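Local coordinates for protein probable adenylyl-sulfate kinase (PDB 2YVU) that probably phosphorylates adenosine 5'-phosphosulfate with ATP to give 3'-phosphoadenylyl sulfate, the activated form of sulfate, at residues V15-G20 against I112-I117; E45-D50 against V86-S91; Y118-L123 against Q160-T165. All blocks are in the same frame, centred on the assembly; numbering follows the deposited sequence.

Contact 1 of 3, residues V15-G20 against I112-I117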
ATOM      1  N   VAL A  15      -0.868  12.712   6.161  1.00 28.09           N
ATOM      2  CA  VAL A  15      -0.556  11.468   6.864  1.00 25.09           C
ATOM      3  C   VAL A  15      -0.470  11.806   8.346  1.00 29.31           C
ATOM      4  O   VAL A  15       0.361  12.620   8.767  1.00 27.50           O
ATOM      5  CB  VAL A  15       0.818  10.846   6.414  1.00 21.01           C
ATOM      6  CG1 VAL A  15       1.100   9.528   7.219  1.00 21.19           C
ATOM      7  CG2 VAL A  15       0.789  10.542   4.945  1.00 22.64           C
ATOM      8  N   VAL A  16      -1.369  11.224   9.129  1.00 25.42           N
ATOM      9  CA  VAL A  16      -1.365  11.435  10.558  1.00 27.36           C
ATOM     10  C   VAL A  16      -0.725  10.163  11.103  1.00 28.66           C
ATOM     11  O   VAL A  16      -1.277   9.065  10.948  1.00 30.38           O
ATOM     12  CB  VAL A  16      -2.799  11.583  11.117  1.00 19.81           C
ATOM     13  CG1 VAL A  16      -2.736  11.781  12.617  1.00 22.85           C
ATOM     14  CG2 VAL A  16      -3.510  12.712  10.426  1.00 27.27           C
ATOM     15  N   TRP A  17       0.442  10.314  11.720  1.00 26.56           N
ATOM     16  CA  TRP A  17       1.200   9.189  12.255  1.00 22.80           C
ATOM     17  C   TRP A  17       1.154   9.086  13.775  1.00 31.37           C
ATOM     18  O   TRP A  17       1.848   9.842  14.482  1.00 26.20           O
ATOM     19  CB  TRP A  17       2.650   9.293  11.786  1.00 22.16           C
ATOM     20  CG  TRP A  17       3.457   8.054  12.034  1.00 19.62           C
ATOM     21  CD1 TRP A  17       4.132   7.722  13.184  1.00 27.06           C
ATOM     22  CD2 TRP A  17       3.579   6.930  11.159  1.00 21.73           C
ATOM     23  NE1 TRP A  17       4.662   6.452  13.075  1.00 24.33           N
ATOM     24  CE2 TRP A  17       4.328   5.940  11.847  1.00 24.61           C
ATOM     25  CE3 TRP A  17       3.124   6.655   9.857  1.00 22.00           C
ATOM     26  CZ2 TRP A  17       4.615   4.699  11.286  1.00 23.63           C
ATOM     27  CZ3 TRP A  17       3.414   5.425   9.304  1.00 23.68           C
ATOM     28  CH2 TRP A  17       4.153   4.457  10.018  1.00 22.66           C
ATOM     29  N   LEU A  18       0.350   8.158  14.304  1.00 21.67           N
ATOM     30  CA  LEU A  18       0.286   8.058  15.756  1.00 25.53           C
ATOM     31  C   LEU A  18       1.423   7.179  16.266  1.00 31.72           C
ATOM     32  O   LEU A  18       1.583   6.039  15.832  1.00 28.33           O
ATOM     33  CB  LEU A  18      -1.057   7.482  16.189  1.00 25.22           C
ATOM     34  CG  LEU A  18      -2.310   8.162  15.613  1.00 38.30           C
ATOM     35  CD1 LEU A  18      -3.509   7.250  15.801  1.00 39.63           C
ATOM     36  CD2 LEU A  18      -2.550   9.494  16.281  1.00 25.07           C
ATOM     37  N   THR A  19       2.221   7.702  17.187  1.00 29.92           N
ATOM     38  CA  THR A  19       3.307   6.906  17.729  1.00 29.61           C
ATOM     39  C   THR A  19       3.171   6.869  19.253  1.00 32.62           C
ATOM     40  O   THR A  19       2.837   7.876  19.898  1.00 28.30           O
ATOM     41  CB  THR A  19       4.702   7.475  17.314  1.00 30.06           C
ATOM     42  OG1 THR A  19       5.740   6.721  17.946  1.00 30.14           O
ATOM     43  CG2 THR A  19       4.835   8.931  17.722  1.00 26.42           C
ATOM     44  N   GLY A  20       3.409   5.691  19.819  1.00 25.80           N
ATOM     45  CA  GLY A  20       3.297   5.515  21.244  1.00 28.99           C
ATOM     46  C   GLY A  20       3.424   4.044  21.588  1.00 31.71           C
ATOM     47  O   GLY A  20       3.484   3.202  20.698  1.00 30.39           O
ATOM     48  N   ILE A 112       3.746  16.038   1.003  1.00 37.40           N
ATOM     49  CA  ILE A 112       2.595  15.746   1.852  1.00 34.50           C
ATOM     50  C   ILE A 112       2.858  16.043   3.322  1.00 31.36           C
ATOM     51  O   ILE A 112       3.879  15.636   3.870  1.00 28.73           O
ATOM     52  CB  ILE A 112       2.195  14.258   1.717  1.00 31.45           C
ATOM     53  CG1 ILE A 112       1.848  13.968   0.264  1.00 32.56           C
ATOM     54  CG2 ILE A 112       1.012  13.931   2.630  1.00 26.63           C
ATOM     55  CD1 ILE A 112       1.621  12.503  -0.021  1.00 41.14           C
ATOM     56  N   PRO A 113       1.941  16.771   3.977  1.00 28.75           N
ATOM     57  CA  PRO A 113       2.082  17.108   5.392  1.00 35.45           C
ATOM     58  C   PRO A 113       2.144  15.815   6.210  1.00 36.53           C
ATOM     59  O   PRO A 113       1.354  14.900   5.977  1.00 27.00           O
ATOM     60  CB  PRO A 113       0.816  17.897   5.688  1.00 28.62           C
ATOM     61  CG  PRO A 113       0.545  18.561   4.381  1.00 30.84           C
ATOM     62  CD  PRO A 113       0.779  17.455   3.394  1.00 33.17           C
ATOM     63  N   PHE A 114       3.083  15.739   7.149  1.00 30.39           N
ATOM     64  CA  PHE A 114       3.222  14.549   7.982  1.00 27.90           C
ATOM     65  C   PHE A 114       3.111  14.981   9.436  1.00 31.38           C
ATOM     66  O   PHE A 114       4.013  15.629   9.970  1.00 34.39           O
ATOM     67  CB  PHE A 114       4.572  13.871   7.708  1.00 25.79           C
ATOM     68  CG  PHE A 114       4.787  12.587   8.485  1.00 28.42           C
ATOM     69  CD1 PHE A 114       5.431  12.599   9.725  1.00 24.17           C
ATOM     70  CD2 PHE A 114       4.375  11.365   7.960  1.00 25.44           C
ATOM     71  CE1 PHE A 114       5.669  11.413  10.422  1.00 26.54           C
ATOM     72  CE2 PHE A 114       4.604  10.164   8.649  1.00 28.09           C
ATOM     73  CZ  PHE A 114       5.253  10.185   9.880  1.00 23.16           C
ATOM     74  N   LEU A 115       2.003  14.622  10.073  1.00 23.06           N
ATOM     75  CA  LEU A 115       1.775  15.001  11.465  1.00 27.79           C
ATOM     76  C   LEU A 115       2.113  13.883  12.441  1.00 27.88           C
ATOM     77  O   LEU A 115       1.376  12.903  12.562  1.00 30.59           O
ATOM     78  CB  LEU A 115       0.312  15.419  11.671  1.00 21.17           C
ATOM     79  CG  LEU A 115      -0.187  16.503  10.718  1.00 38.31           C
ATOM     80  CD1 LEU A 115      -1.680  16.748  10.900  1.00 36.47           C
ATOM     81  CD2 LEU A 115       0.608  17.754  10.972  1.00 33.56           C
ATOM     82  N   GLU A 116       3.226  14.036  13.141  1.00 28.17           N
ATOM     83  CA  GLU A 116       3.655  13.044  14.115  1.00 28.36           C
ATOM     84  C   GLU A 116       2.964  13.354  15.443  1.00 29.34           C
ATOM     85  O   GLU A 116       3.240  14.366  16.096  1.00 28.12           O
ATOM     86  CB  GLU A 116       5.170  13.085  14.252  1.00 25.79           C
ATOM     87  CG  GLU A 116       5.756  12.064  15.202  1.00 29.54           C
ATOM     88  CD  GLU A 116       7.259  11.912  14.997  1.00 33.26           C
ATOM     89  OE1 GLU A 116       7.878  12.834  14.442  1.00 34.88           O
ATOM     90  OE2 GLU A 116       7.824  10.876  15.387  1.00 28.24           O
ATOM     91  N   ILE A 117       2.049  12.475  15.817  1.00 22.79           N
ATOM     92  CA  ILE A 117       1.252  12.626  17.028  1.00 24.81           C
ATOM     93  C   ILE A 117       1.726  11.687  18.127  1.00 27.37           C
ATOM     94  O   ILE A 117       1.632  10.454  18.004  1.00 24.86           O
ATOM     95  CB  ILE A 117      -0.227  12.299  16.731  1.00 27.14           C
ATOM     96  CG1 ILE A 117      -0.668  13.060  15.476  1.00 25.33           C
ATOM     97  CG2 ILE A 117      -1.093  12.527  17.993  1.00 19.70           C
ATOM     98  CD1 ILE A 117      -0.571  14.606  15.574  1.00 22.00           C
TER
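Ile112 meets Val15 just before its strand begins, CG2 of Ile112 lying 4.1 Å from CG2 of Val15, and the carbonyl of Pro113 then accepts the N-H of Val15. This is the first of five backbone hydrogen bonds that join two parallel strands in register, Val15 beside Phe114 through Leu18 beside Ile117. Phe114 lays its ring against Val15 and Trp17, on the face these two side chains share: with CG anti to the backbone N (chi1 -178°), CD2 comes to 3.8 Å from CG1 of Val15, and CZ approaches CB of Trp17 to 3.3 Å, a tight fit. The planes of the Phe114 ring and the five-membered ring of Trp17 differ by 28°, and the rings are slid apart, barely overlapping. Leu115 bonds on both sides: its N donates to Val15 O at 2.9 Å and its O accepts from Trp17 N. Glu116 runs out extended, its CG beside CG2 of Thr19, and its carboxylate forms salt bridges with Arg100 and Arg104 of helix 97-109. Ile117 packs CG1 against CG1 of Val16 and CB against CD2 of Leu18 at 3.7 Å; its carbonyl takes the N-H of Thr19 in a nearly straight bond (174°), where the strand leads into Gly20 of the probable P-loop. The buried peptide groups are thus paired, and the indole of Trp17, set among hydrocarbon, turns its NE1 to Ser94, the probable phosphoserine site.

Contact 2 of 3, residues E45-D50 against V86-S91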
ATOM      1  N   GLU A  45      -8.346   6.582   5.331  1.00 18.61           N
ATOM      2  CA  GLU A  45      -7.898   5.206   5.479  1.00 24.83           C
ATOM      3  C   GLU A  45      -7.098   5.131   6.748  1.00 28.09           C
ATOM      4  O   GLU A  45      -6.228   5.967   6.987  1.00 27.53           O
ATOM      5  CB  GLU A  45      -7.030   4.752   4.324  1.00 26.85           C
ATOM      6  CG  GLU A  45      -7.790   4.607   3.031  1.00 23.78           C
ATOM      7  CD  GLU A  45      -8.734   3.424   3.061  1.00 19.80           C
ATOM      8  OE1 GLU A  45      -8.631   2.602   3.988  1.00 27.51           O
ATOM      9  OE2 GLU A  45      -9.556   3.307   2.151  1.00 26.50           O
ATOM     10  N   VAL A  46      -7.408   4.132   7.567  1.00 23.52           N
ATOM     11  CA  VAL A  46      -6.703   3.924   8.803  1.00 20.24           C
ATOM     12  C   VAL A  46      -5.825   2.710   8.546  1.00 25.32           C
ATOM     13  O   VAL A  46      -6.328   1.655   8.182  1.00 22.67           O
ATOM     14  CB  VAL A  46      -7.665   3.585   9.956  1.00 26.73           C
ATOM     15  CG1 VAL A  46      -6.877   3.221  11.184  1.00 26.86           C
ATOM     16  CG2 VAL A  46      -8.574   4.756  10.253  1.00 30.38           C
ATOM     17  N   LEU A  47      -4.517   2.870   8.708  1.00 25.88           N
ATOM     18  CA  LEU A  47      -3.591   1.774   8.518  1.00 25.53           C
ATOM     19  C   LEU A  47      -3.006   1.465   9.885  1.00 26.02           C
ATOM     20  O   LEU A  47      -2.522   2.361  10.573  1.00 23.49           O
ATOM     21  CB  LEU A  47      -2.466   2.155   7.528  1.00 23.41           C
ATOM     22  CG  LEU A  47      -2.883   2.692   6.148  1.00 21.96           C
ATOM     23  CD1 LEU A  47      -1.655   3.111   5.359  1.00 27.11           C
ATOM     24  CD2 LEU A  47      -3.661   1.636   5.372  1.00 26.24           C
ATOM     25  N   ASP A  48      -3.079   0.203  10.296  1.00 25.62           N
ATOM     26  CA  ASP A  48      -2.525  -0.184  11.583  1.00 27.77           C
ATOM     27  C   ASP A  48      -1.844  -1.545  11.483  1.00 26.25           C
ATOM     28  O   ASP A  48      -1.918  -2.200  10.450  1.00 28.28           O
ATOM     29  CB  ASP A  48      -3.621  -0.179  12.652  1.00 29.83           C
ATOM     30  CG  ASP A  48      -4.767  -1.108  12.312  1.00 41.68           C
ATOM     31  OD1 ASP A  48      -4.578  -2.336  12.364  1.00 40.48           O
ATOM     32  OD2 ASP A  48      -5.859  -0.608  11.964  1.00 57.86           O
ATOM     33  N   GLY A  49      -1.159  -1.954  12.546  1.00 29.80           N
ATOM     34  CA  GLY A  49      -0.442  -3.224  12.544  1.00 27.63           C
ATOM     35  C   GLY A  49      -1.278  -4.470  12.358  1.00 34.84           C
ATOM     36  O   GLY A  49      -0.896  -5.382  11.629  1.00 30.54           O
ATOM     37  N   ASP A  50      -2.428  -4.526  13.010  1.00 36.91           N
ATOM     38  CA  ASP A  50      -3.283  -5.688  12.880  1.00 41.46           C
ATOM     39  C   ASP A  50      -3.726  -5.862  11.428  1.00 38.40           C
ATOM     40  O   ASP A  50      -3.800  -6.981  10.921  1.00 39.60           O
ATOM     41  CB  ASP A  50      -4.487  -5.565  13.824  1.00 45.27           C
ATOM     42  CG  ASP A  50      -4.113  -5.831  15.286  1.00 50.25           C
ATOM     43  OD1 ASP A  50      -2.904  -5.953  15.586  1.00 46.50           O
ATOM     44  OD2 ASP A  50      -5.025  -5.912  16.140  1.00 52.65           O
ATOM     45  N   VAL A  86      -6.385  11.363  -0.093  1.00 24.57           N
ATOM     46  CA  VAL A  86      -6.802  10.650   1.089  1.00 22.40           C
ATOM     47  C   VAL A  86      -6.122  11.087   2.383  1.00 28.68           C
ATOM     48  O   VAL A  86      -4.926  11.353   2.409  1.00 26.34           O
ATOM     49  CB  VAL A  86      -6.526   9.147   0.910  1.00 28.07           C
ATOM     50  CG1 VAL A  86      -7.012   8.378   2.129  1.00 21.33           C
ATOM     51  CG2 VAL A  86      -7.181   8.646  -0.380  1.00 22.21           C
ATOM     52  N   ILE A  87      -6.898  11.140   3.456  1.00 26.51           N
ATOM     53  CA  ILE A  87      -6.370  11.459   4.774  1.00 25.07           C
ATOM     54  C   ILE A  87      -5.964  10.098   5.334  1.00 24.72           C
ATOM     55  O   ILE A  87      -6.819   9.243   5.578  1.00 22.32           O
ATOM     56  CB  ILE A  87      -7.453  12.101   5.676  1.00 24.56           C
ATOM     57  CG1 ILE A  87      -7.819  13.500   5.134  1.00 25.13           C
ATOM     58  CG2 ILE A  87      -6.934  12.192   7.126  1.00 22.47           C
ATOM     59  CD1 ILE A  87      -8.959  14.197   5.898  1.00 28.34           C
ATOM     60  N   VAL A  88      -4.663   9.888   5.519  1.00 21.51           N
ATOM     61  CA  VAL A  88      -4.187   8.595   5.995  1.00 23.49           C
ATOM     62  C   VAL A  88      -3.826   8.638   7.454  1.00 26.75           C
ATOM     63  O   VAL A  88      -2.895   9.340   7.840  1.00 25.40           O
ATOM     64  CB  VAL A  88      -2.956   8.156   5.228  1.00 19.22           C
ATOM     65  CG1 VAL A  88      -2.632   6.653   5.541  1.00 18.68           C
ATOM     66  CG2 VAL A  88      -3.191   8.390   3.742  1.00 19.10           C
ATOM     67  N   ILE A  89      -4.576   7.910   8.267  1.00 21.81           N
ATOM     68  CA  ILE A  89      -4.297   7.882   9.700  1.00 23.04           C
ATOM     69  C   ILE A  89      -3.553   6.586  10.012  1.00 25.44           C
ATOM     70  O   ILE A  89      -4.064   5.477   9.784  1.00 24.88           O
ATOM     71  CB  ILE A  89      -5.607   7.996  10.506  1.00 26.64           C
ATOM     72  CG1 ILE A  89      -6.322   9.307  10.123  1.00 23.79           C
ATOM     73  CG2 ILE A  89      -5.314   7.999  12.008  1.00 26.14           C
ATOM     74  CD1 ILE A  89      -7.814   9.319  10.483  1.00 26.38           C
ATOM     75  N   CYS A  90      -2.328   6.725  10.511  1.00 25.29           N
ATOM     76  CA  CYS A  90      -1.502   5.558  10.802  1.00 22.81           C
ATOM     77  C   CYS A  90      -1.259   5.289  12.282  1.00 24.10           C
ATOM     78  O   CYS A  90      -0.960   6.203  13.047  1.00 26.06           O
ATOM     79  CB  CYS A  90      -0.141   5.693  10.112  1.00 21.48           C
ATOM     80  SG  CYS A  90      -0.185   5.789   8.349  1.00 25.65           S
ATOM     81  N   SER A  91      -1.361   4.021  12.665  1.00 20.06           N
ATOM     82  CA  SER A  91      -1.130   3.609  14.043  1.00 24.19           C
ATOM     83  C   SER A  91      -0.241   2.384  14.024  1.00 29.64           C
ATOM     84  O   SER A  91      -0.707   1.256  13.804  1.00 29.57           O
ATOM     85  CB  SER A  91      -2.434   3.245  14.746  1.00 27.79           C
ATOM     86  OG  SER A  91      -2.118   2.805  16.052  1.00 33.37           O
TER
HETATM   87  O   HOH W   1      -0.680  -1.008  15.293  1.00 41.02           O
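A parallel pairing of an outer strand of the sheet with its inner neighbour, this buried contact sets Glu45-Asp48 beside Val88-Ser91, the two short strand axes inclined by 22°. Four regular backbone hydrogen bonds hold it: Ile87 O accepts from Glu45 N, Glu45 O from Ile89 N, Ile89 O from Leu47 N and Leu47 O from Ser91 N, the last at 2.9 Å. Between them, CA of Val46 approaches Ile89 O at 3.2 Å in a CA-H...O contact. On one face, CD1 of Leu47 crosses CG1 of Val88 at 3.7 Å and lies 4.3 Å from SG of Cys90; Leu47 and Val88 pack on helix 64-82. CG of Glu45 rests 4.0 Å from CG1 of Val86, and the bend at chi2 (-70°) turns the carboxylate away from the pair to Arg83 and Asn84 of the second subunit. The opposite face carries Val46 and Ile89, covered by helix 26-39. At the C-terminal end the strands part: Gly49 N reaches Ser91 O in a weak bond only, 3.5 Å long, and a water bridges the two, accepting from Gly49 N and donating to Ser91 O at 2.7 Å. Asp48 packs its CB over Ser91 O and, as N-cap of the helix that starts at Gly49, turns OD1 to Trp51 N. Ser91 OG bonds to the hydroxyl of Thr27, a residue of the probable ATP site. A parallel sheet whose strand C-termini face the phosphate-binding loop, with strand 87-91 between 44-48 and 14-19, fits the P-loop kinase fold.

Contact 3 of 3, residues Y118-L123 against Q160-T165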
ATOM      1  N   TYR A 118       2.209  12.265  19.217  1.00 28.21           N
ATOM      2  CA  TYR A 118       2.678  11.447  20.324  1.00 27.68           C
ATOM      3  C   TYR A 118       1.554  11.132  21.307  1.00 28.09           C
ATOM      4  O   TYR A 118       1.050  12.019  22.005  1.00 28.04           O
ATOM      5  CB  TYR A 118       3.851  12.145  21.034  1.00 25.60           C
ATOM      6  CG  TYR A 118       4.409  11.401  22.242  1.00 29.64           C
ATOM      7  CD1 TYR A 118       4.430  10.007  22.292  1.00 35.86           C
ATOM      8  CD2 TYR A 118       4.970  12.096  23.306  1.00 32.71           C
ATOM      9  CE1 TYR A 118       5.002   9.317  23.384  1.00 33.00           C
ATOM     10  CE2 TYR A 118       5.546  11.420  24.396  1.00 31.69           C
ATOM     11  CZ  TYR A 118       5.555  10.033  24.426  1.00 33.87           C
ATOM     12  OH  TYR A 118       6.105   9.372  25.514  1.00 37.59           O
ATOM     13  N   VAL A 119       1.164   9.857  21.337  1.00 26.54           N
ATOM     14  CA  VAL A 119       0.137   9.345  22.232  1.00 26.01           C
ATOM     15  C   VAL A 119       0.942   8.908  23.461  1.00 26.80           C
ATOM     16  O   VAL A 119       1.574   7.848  23.482  1.00 26.46           O
ATOM     17  CB  VAL A 119      -0.603   8.162  21.579  1.00 32.64           C
ATOM     18  CG1 VAL A 119      -1.733   7.664  22.492  1.00 27.54           C
ATOM     19  CG2 VAL A 119      -1.154   8.604  20.223  1.00 26.56           C
ATOM     20  N   LYS A 120       0.893   9.750  24.482  1.00 27.95           N
ATOM     21  CA  LYS A 120       1.688   9.586  25.688  1.00 30.20           C
ATOM     22  C   LYS A 120       1.094   8.825  26.860  1.00 29.61           C
ATOM     23  O   LYS A 120       0.037   9.191  27.395  1.00 32.72           O
ATOM     24  CB  LYS A 120       2.139  10.982  26.130  1.00 25.22           C
ATOM     25  CG  LYS A 120       2.915  11.049  27.427  1.00 31.77           C
ATOM     26  CD  LYS A 120       3.408  12.479  27.629  1.00 34.02           C
ATOM     27  CE  LYS A 120       4.279  12.605  28.873  1.00 47.86           C
ATOM     28  NZ  LYS A 120       3.517  12.256  30.112  1.00 52.92           N
ATOM     29  N   ALA A 121       1.817   7.778  27.249  1.00 27.76           N
ATOM     30  CA  ALA A 121       1.478   6.880  28.344  1.00 32.45           C
ATOM     31  C   ALA A 121       2.772   6.196  28.815  1.00 33.41           C
ATOM     32  O   ALA A 121       3.546   5.711  28.004  1.00 36.46           O
ATOM     33  CB  ALA A 121       0.482   5.826  27.864  1.00 32.85           C
ATOM     34  N   SER A 122       3.014   6.143  30.118  1.00 36.78           N
ATOM     35  CA  SER A 122       4.231   5.504  30.593  1.00 32.40           C
ATOM     36  C   SER A 122       4.156   4.002  30.430  1.00 32.21           C
ATOM     37  O   SER A 122       3.076   3.426  30.300  1.00 28.45           O
ATOM     38  CB  SER A 122       4.469   5.813  32.067  1.00 40.26           C
ATOM     39  OG  SER A 122       3.568   5.080  32.866  1.00 29.62           O
ATOM     40  N   LEU A 123       5.328   3.377  30.447  1.00 32.75           N
ATOM     41  CA  LEU A 123       5.472   1.937  30.330  1.00 32.81           C
ATOM     42  C   LEU A 123       4.731   1.223  31.465  1.00 30.74           C
ATOM     43  O   LEU A 123       4.016   0.260  31.239  1.00 32.57           O
ATOM     44  CB  LEU A 123       6.953   1.577  30.423  1.00 40.83           C
ATOM     45  CG  LEU A 123       7.477   0.298  29.777  1.00 49.14           C
ATOM     46  CD1 LEU A 123       8.629  -0.203  30.630  1.00 48.43           C
ATOM     47  CD2 LEU A 123       6.392  -0.757  29.654  1.00 48.31           C
ATOM     48  N   GLN A 160       4.012  16.955  16.306  1.00 30.22           N
ATOM     49  CA  GLN A 160       3.122  18.038  15.953  1.00 31.12           C
ATOM     50  C   GLN A 160       2.046  18.174  17.019  1.00 30.70           C
ATOM     51  O   GLN A 160       1.330  19.180  17.073  1.00 26.35           O
ATOM     52  CB  GLN A 160       2.520  17.806  14.574  1.00 31.00           C
ATOM     53  CG  GLN A 160       3.440  18.205  13.430  1.00 26.31           C
ATOM     54  CD  GLN A 160       4.822  17.541  13.468  1.00 35.80           C
ATOM     55  OE1 GLN A 160       5.823  18.194  13.748  1.00 30.99           O
ATOM     56  NE2 GLN A 160       4.878  16.254  13.168  1.00 23.54           N
ATOM     57  N   LEU A 161       1.944  17.183  17.902  1.00 24.50           N
ATOM     58  CA  LEU A 161       0.935  17.277  18.950  1.00 24.70           C
ATOM     59  C   LEU A 161       1.171  16.155  19.951  1.00 23.72           C
ATOM     60  O   LEU A 161       1.637  15.089  19.577  1.00 24.57           O
ATOM     61  CB  LEU A 161      -0.470  17.134  18.333  1.00 27.27           C
ATOM     62  CG  LEU A 161      -1.703  17.589  19.121  1.00 31.55           C
ATOM     63  CD1 LEU A 161      -1.709  19.114  19.133  1.00 26.47           C
ATOM     64  CD2 LEU A 161      -3.005  17.079  18.467  1.00 30.54           C
ATOM     65  N   VAL A 162       0.824  16.394  21.206  1.00 22.10           N
ATOM     66  CA  VAL A 162       0.977  15.396  22.264  1.00 29.53           C
ATOM     67  C   VAL A 162      -0.393  15.093  22.842  1.00 30.07           C
ATOM     68  O   VAL A 162      -1.127  16.004  23.218  1.00 30.94           O
ATOM     69  CB  VAL A 162       1.864  15.905  23.419  1.00 29.66           C
ATOM     70  CG1 VAL A 162       1.911  14.862  24.542  1.00 26.70           C
ATOM     71  CG2 VAL A 162       3.262  16.209  22.900  1.00 32.51           C
ATOM     72  N   LEU A 163      -0.762  13.820  22.888  1.00 27.07           N
ATOM     73  CA  LEU A 163      -2.057  13.453  23.460  1.00 28.90           C
ATOM     74  C   LEU A 163      -1.765  12.699  24.759  1.00 28.82           C
ATOM     75  O   LEU A 163      -1.331  11.537  24.744  1.00 30.91           O
ATOM     76  CB  LEU A 163      -2.871  12.574  22.479  1.00 23.52           C
ATOM     77  CG  LEU A 163      -3.240  13.222  21.127  1.00 25.22           C
ATOM     78  CD1 LEU A 163      -4.088  12.254  20.338  1.00 22.63           C
ATOM     79  CD2 LEU A 163      -3.996  14.548  21.315  1.00 23.98           C
ATOM     80  N   ASP A 164      -1.979  13.372  25.888  1.00 27.92           N
ATOM     81  CA  ASP A 164      -1.721  12.752  27.184  1.00 31.10           C
ATOM     82  C   ASP A 164      -2.891  11.855  27.556  1.00 34.10           C
ATOM     83  O   ASP A 164      -3.947  12.345  27.973  1.00 34.70           O
ATOM     84  CB  ASP A 164      -1.532  13.817  28.269  1.00 34.06           C
ATOM     85  CG  ASP A 164      -0.977  13.225  29.564  1.00 40.67           C
ATOM     86  OD1 ASP A 164      -1.360  12.090  29.916  1.00 43.74           O
ATOM     87  OD2 ASP A 164      -0.160  13.890  30.233  1.00 47.67           O
ATOM     88  N   THR A 165      -2.712  10.545  27.413  1.00 34.29           N
ATOM     89  CA  THR A 165      -3.787   9.616  27.725  1.00 33.15           C
ATOM     90  C   THR A 165      -3.946   9.333  29.224  1.00 34.60           C
ATOM     91  O   THR A 165      -4.807   8.555  29.617  1.00 33.29           O
ATOM     92  CB  THR A 165      -3.614   8.273  26.971  1.00 36.42           C
ATOM     93  OG1 THR A 165      -2.477   7.578  27.486  1.00 39.96           O
ATOM     94  CG2 THR A 165      -3.410   8.515  25.463  1.00 28.79           C
TER
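Lys120 O is gripped twice by Thr165, once by the backbone N at 3.1 Å, lying in the carbonyl plane, and once by OG1 at 3.0 Å, standing well above that plane. The hydroxyl reaches it because OG1 sits between the backbone N and the carbonyl carbon (chi1 68°), and it also bonds to Arg129. Upstream the strands pair in parallel through three backbone bonds: Tyr118 N to Leu161 O, Leu163 N to Tyr118 O at 2.7 Å, and Lys120 N to Leu163 O, whose donor is tilted from the carbonyl plane by 31°. Lys120 NZ and Asp164 OD2 stay 4.0 Å apart, too far for a salt bridge; Asp164 OD1 instead receives the backbone N-H groups of Glu166 and Ser167. On this same face CD of Lys120 lies across CG1 of Val162, and CB of Lys120 stands 3.8 Å above one face of the Tyr118 ring, offset toward its rim. That ring also comes obliquely toward Val162, CD2 to CG1 4.3 Å. Beyond the strand, CG2 of Thr165 meets CG1 of Val119 at 3.5 Å. Val119 and Leu163 pack onto helix 26-39, Leu161 and Leu163 onto helix 170-184. Strand 161-164 is outermost on this side, and strand 114-120 links it through Val119 to Thr19 of strand 14-19; Val119 also touches Ser24 of the probable ATP-binding loop.

Overall arrangement
All three contacts are parallel strand pairs of one five-stranded sheet, in the order 44-48, 87-91, 14-19, 114-120, 161-164. Contact 1 is central and the most thoroughly buried; contact 3, at one margin, is only partly so, while contact 2, at the other, is buried and has the second subunit beside it. Contacts 1 and 3 share strand 114-120, and contacts 1 and 2 are joined through neighbouring strands 14-19 and 87-91; contacts 2 and 3 do not touch, their nearest atoms about 7 Å apart. Glu116 of contact 1 turns to arginines of helix 97-109, Glu45 of contact 2 to the second subunit, and contact 3 ends in a hydroxyl bonded to a backbone carbonyl.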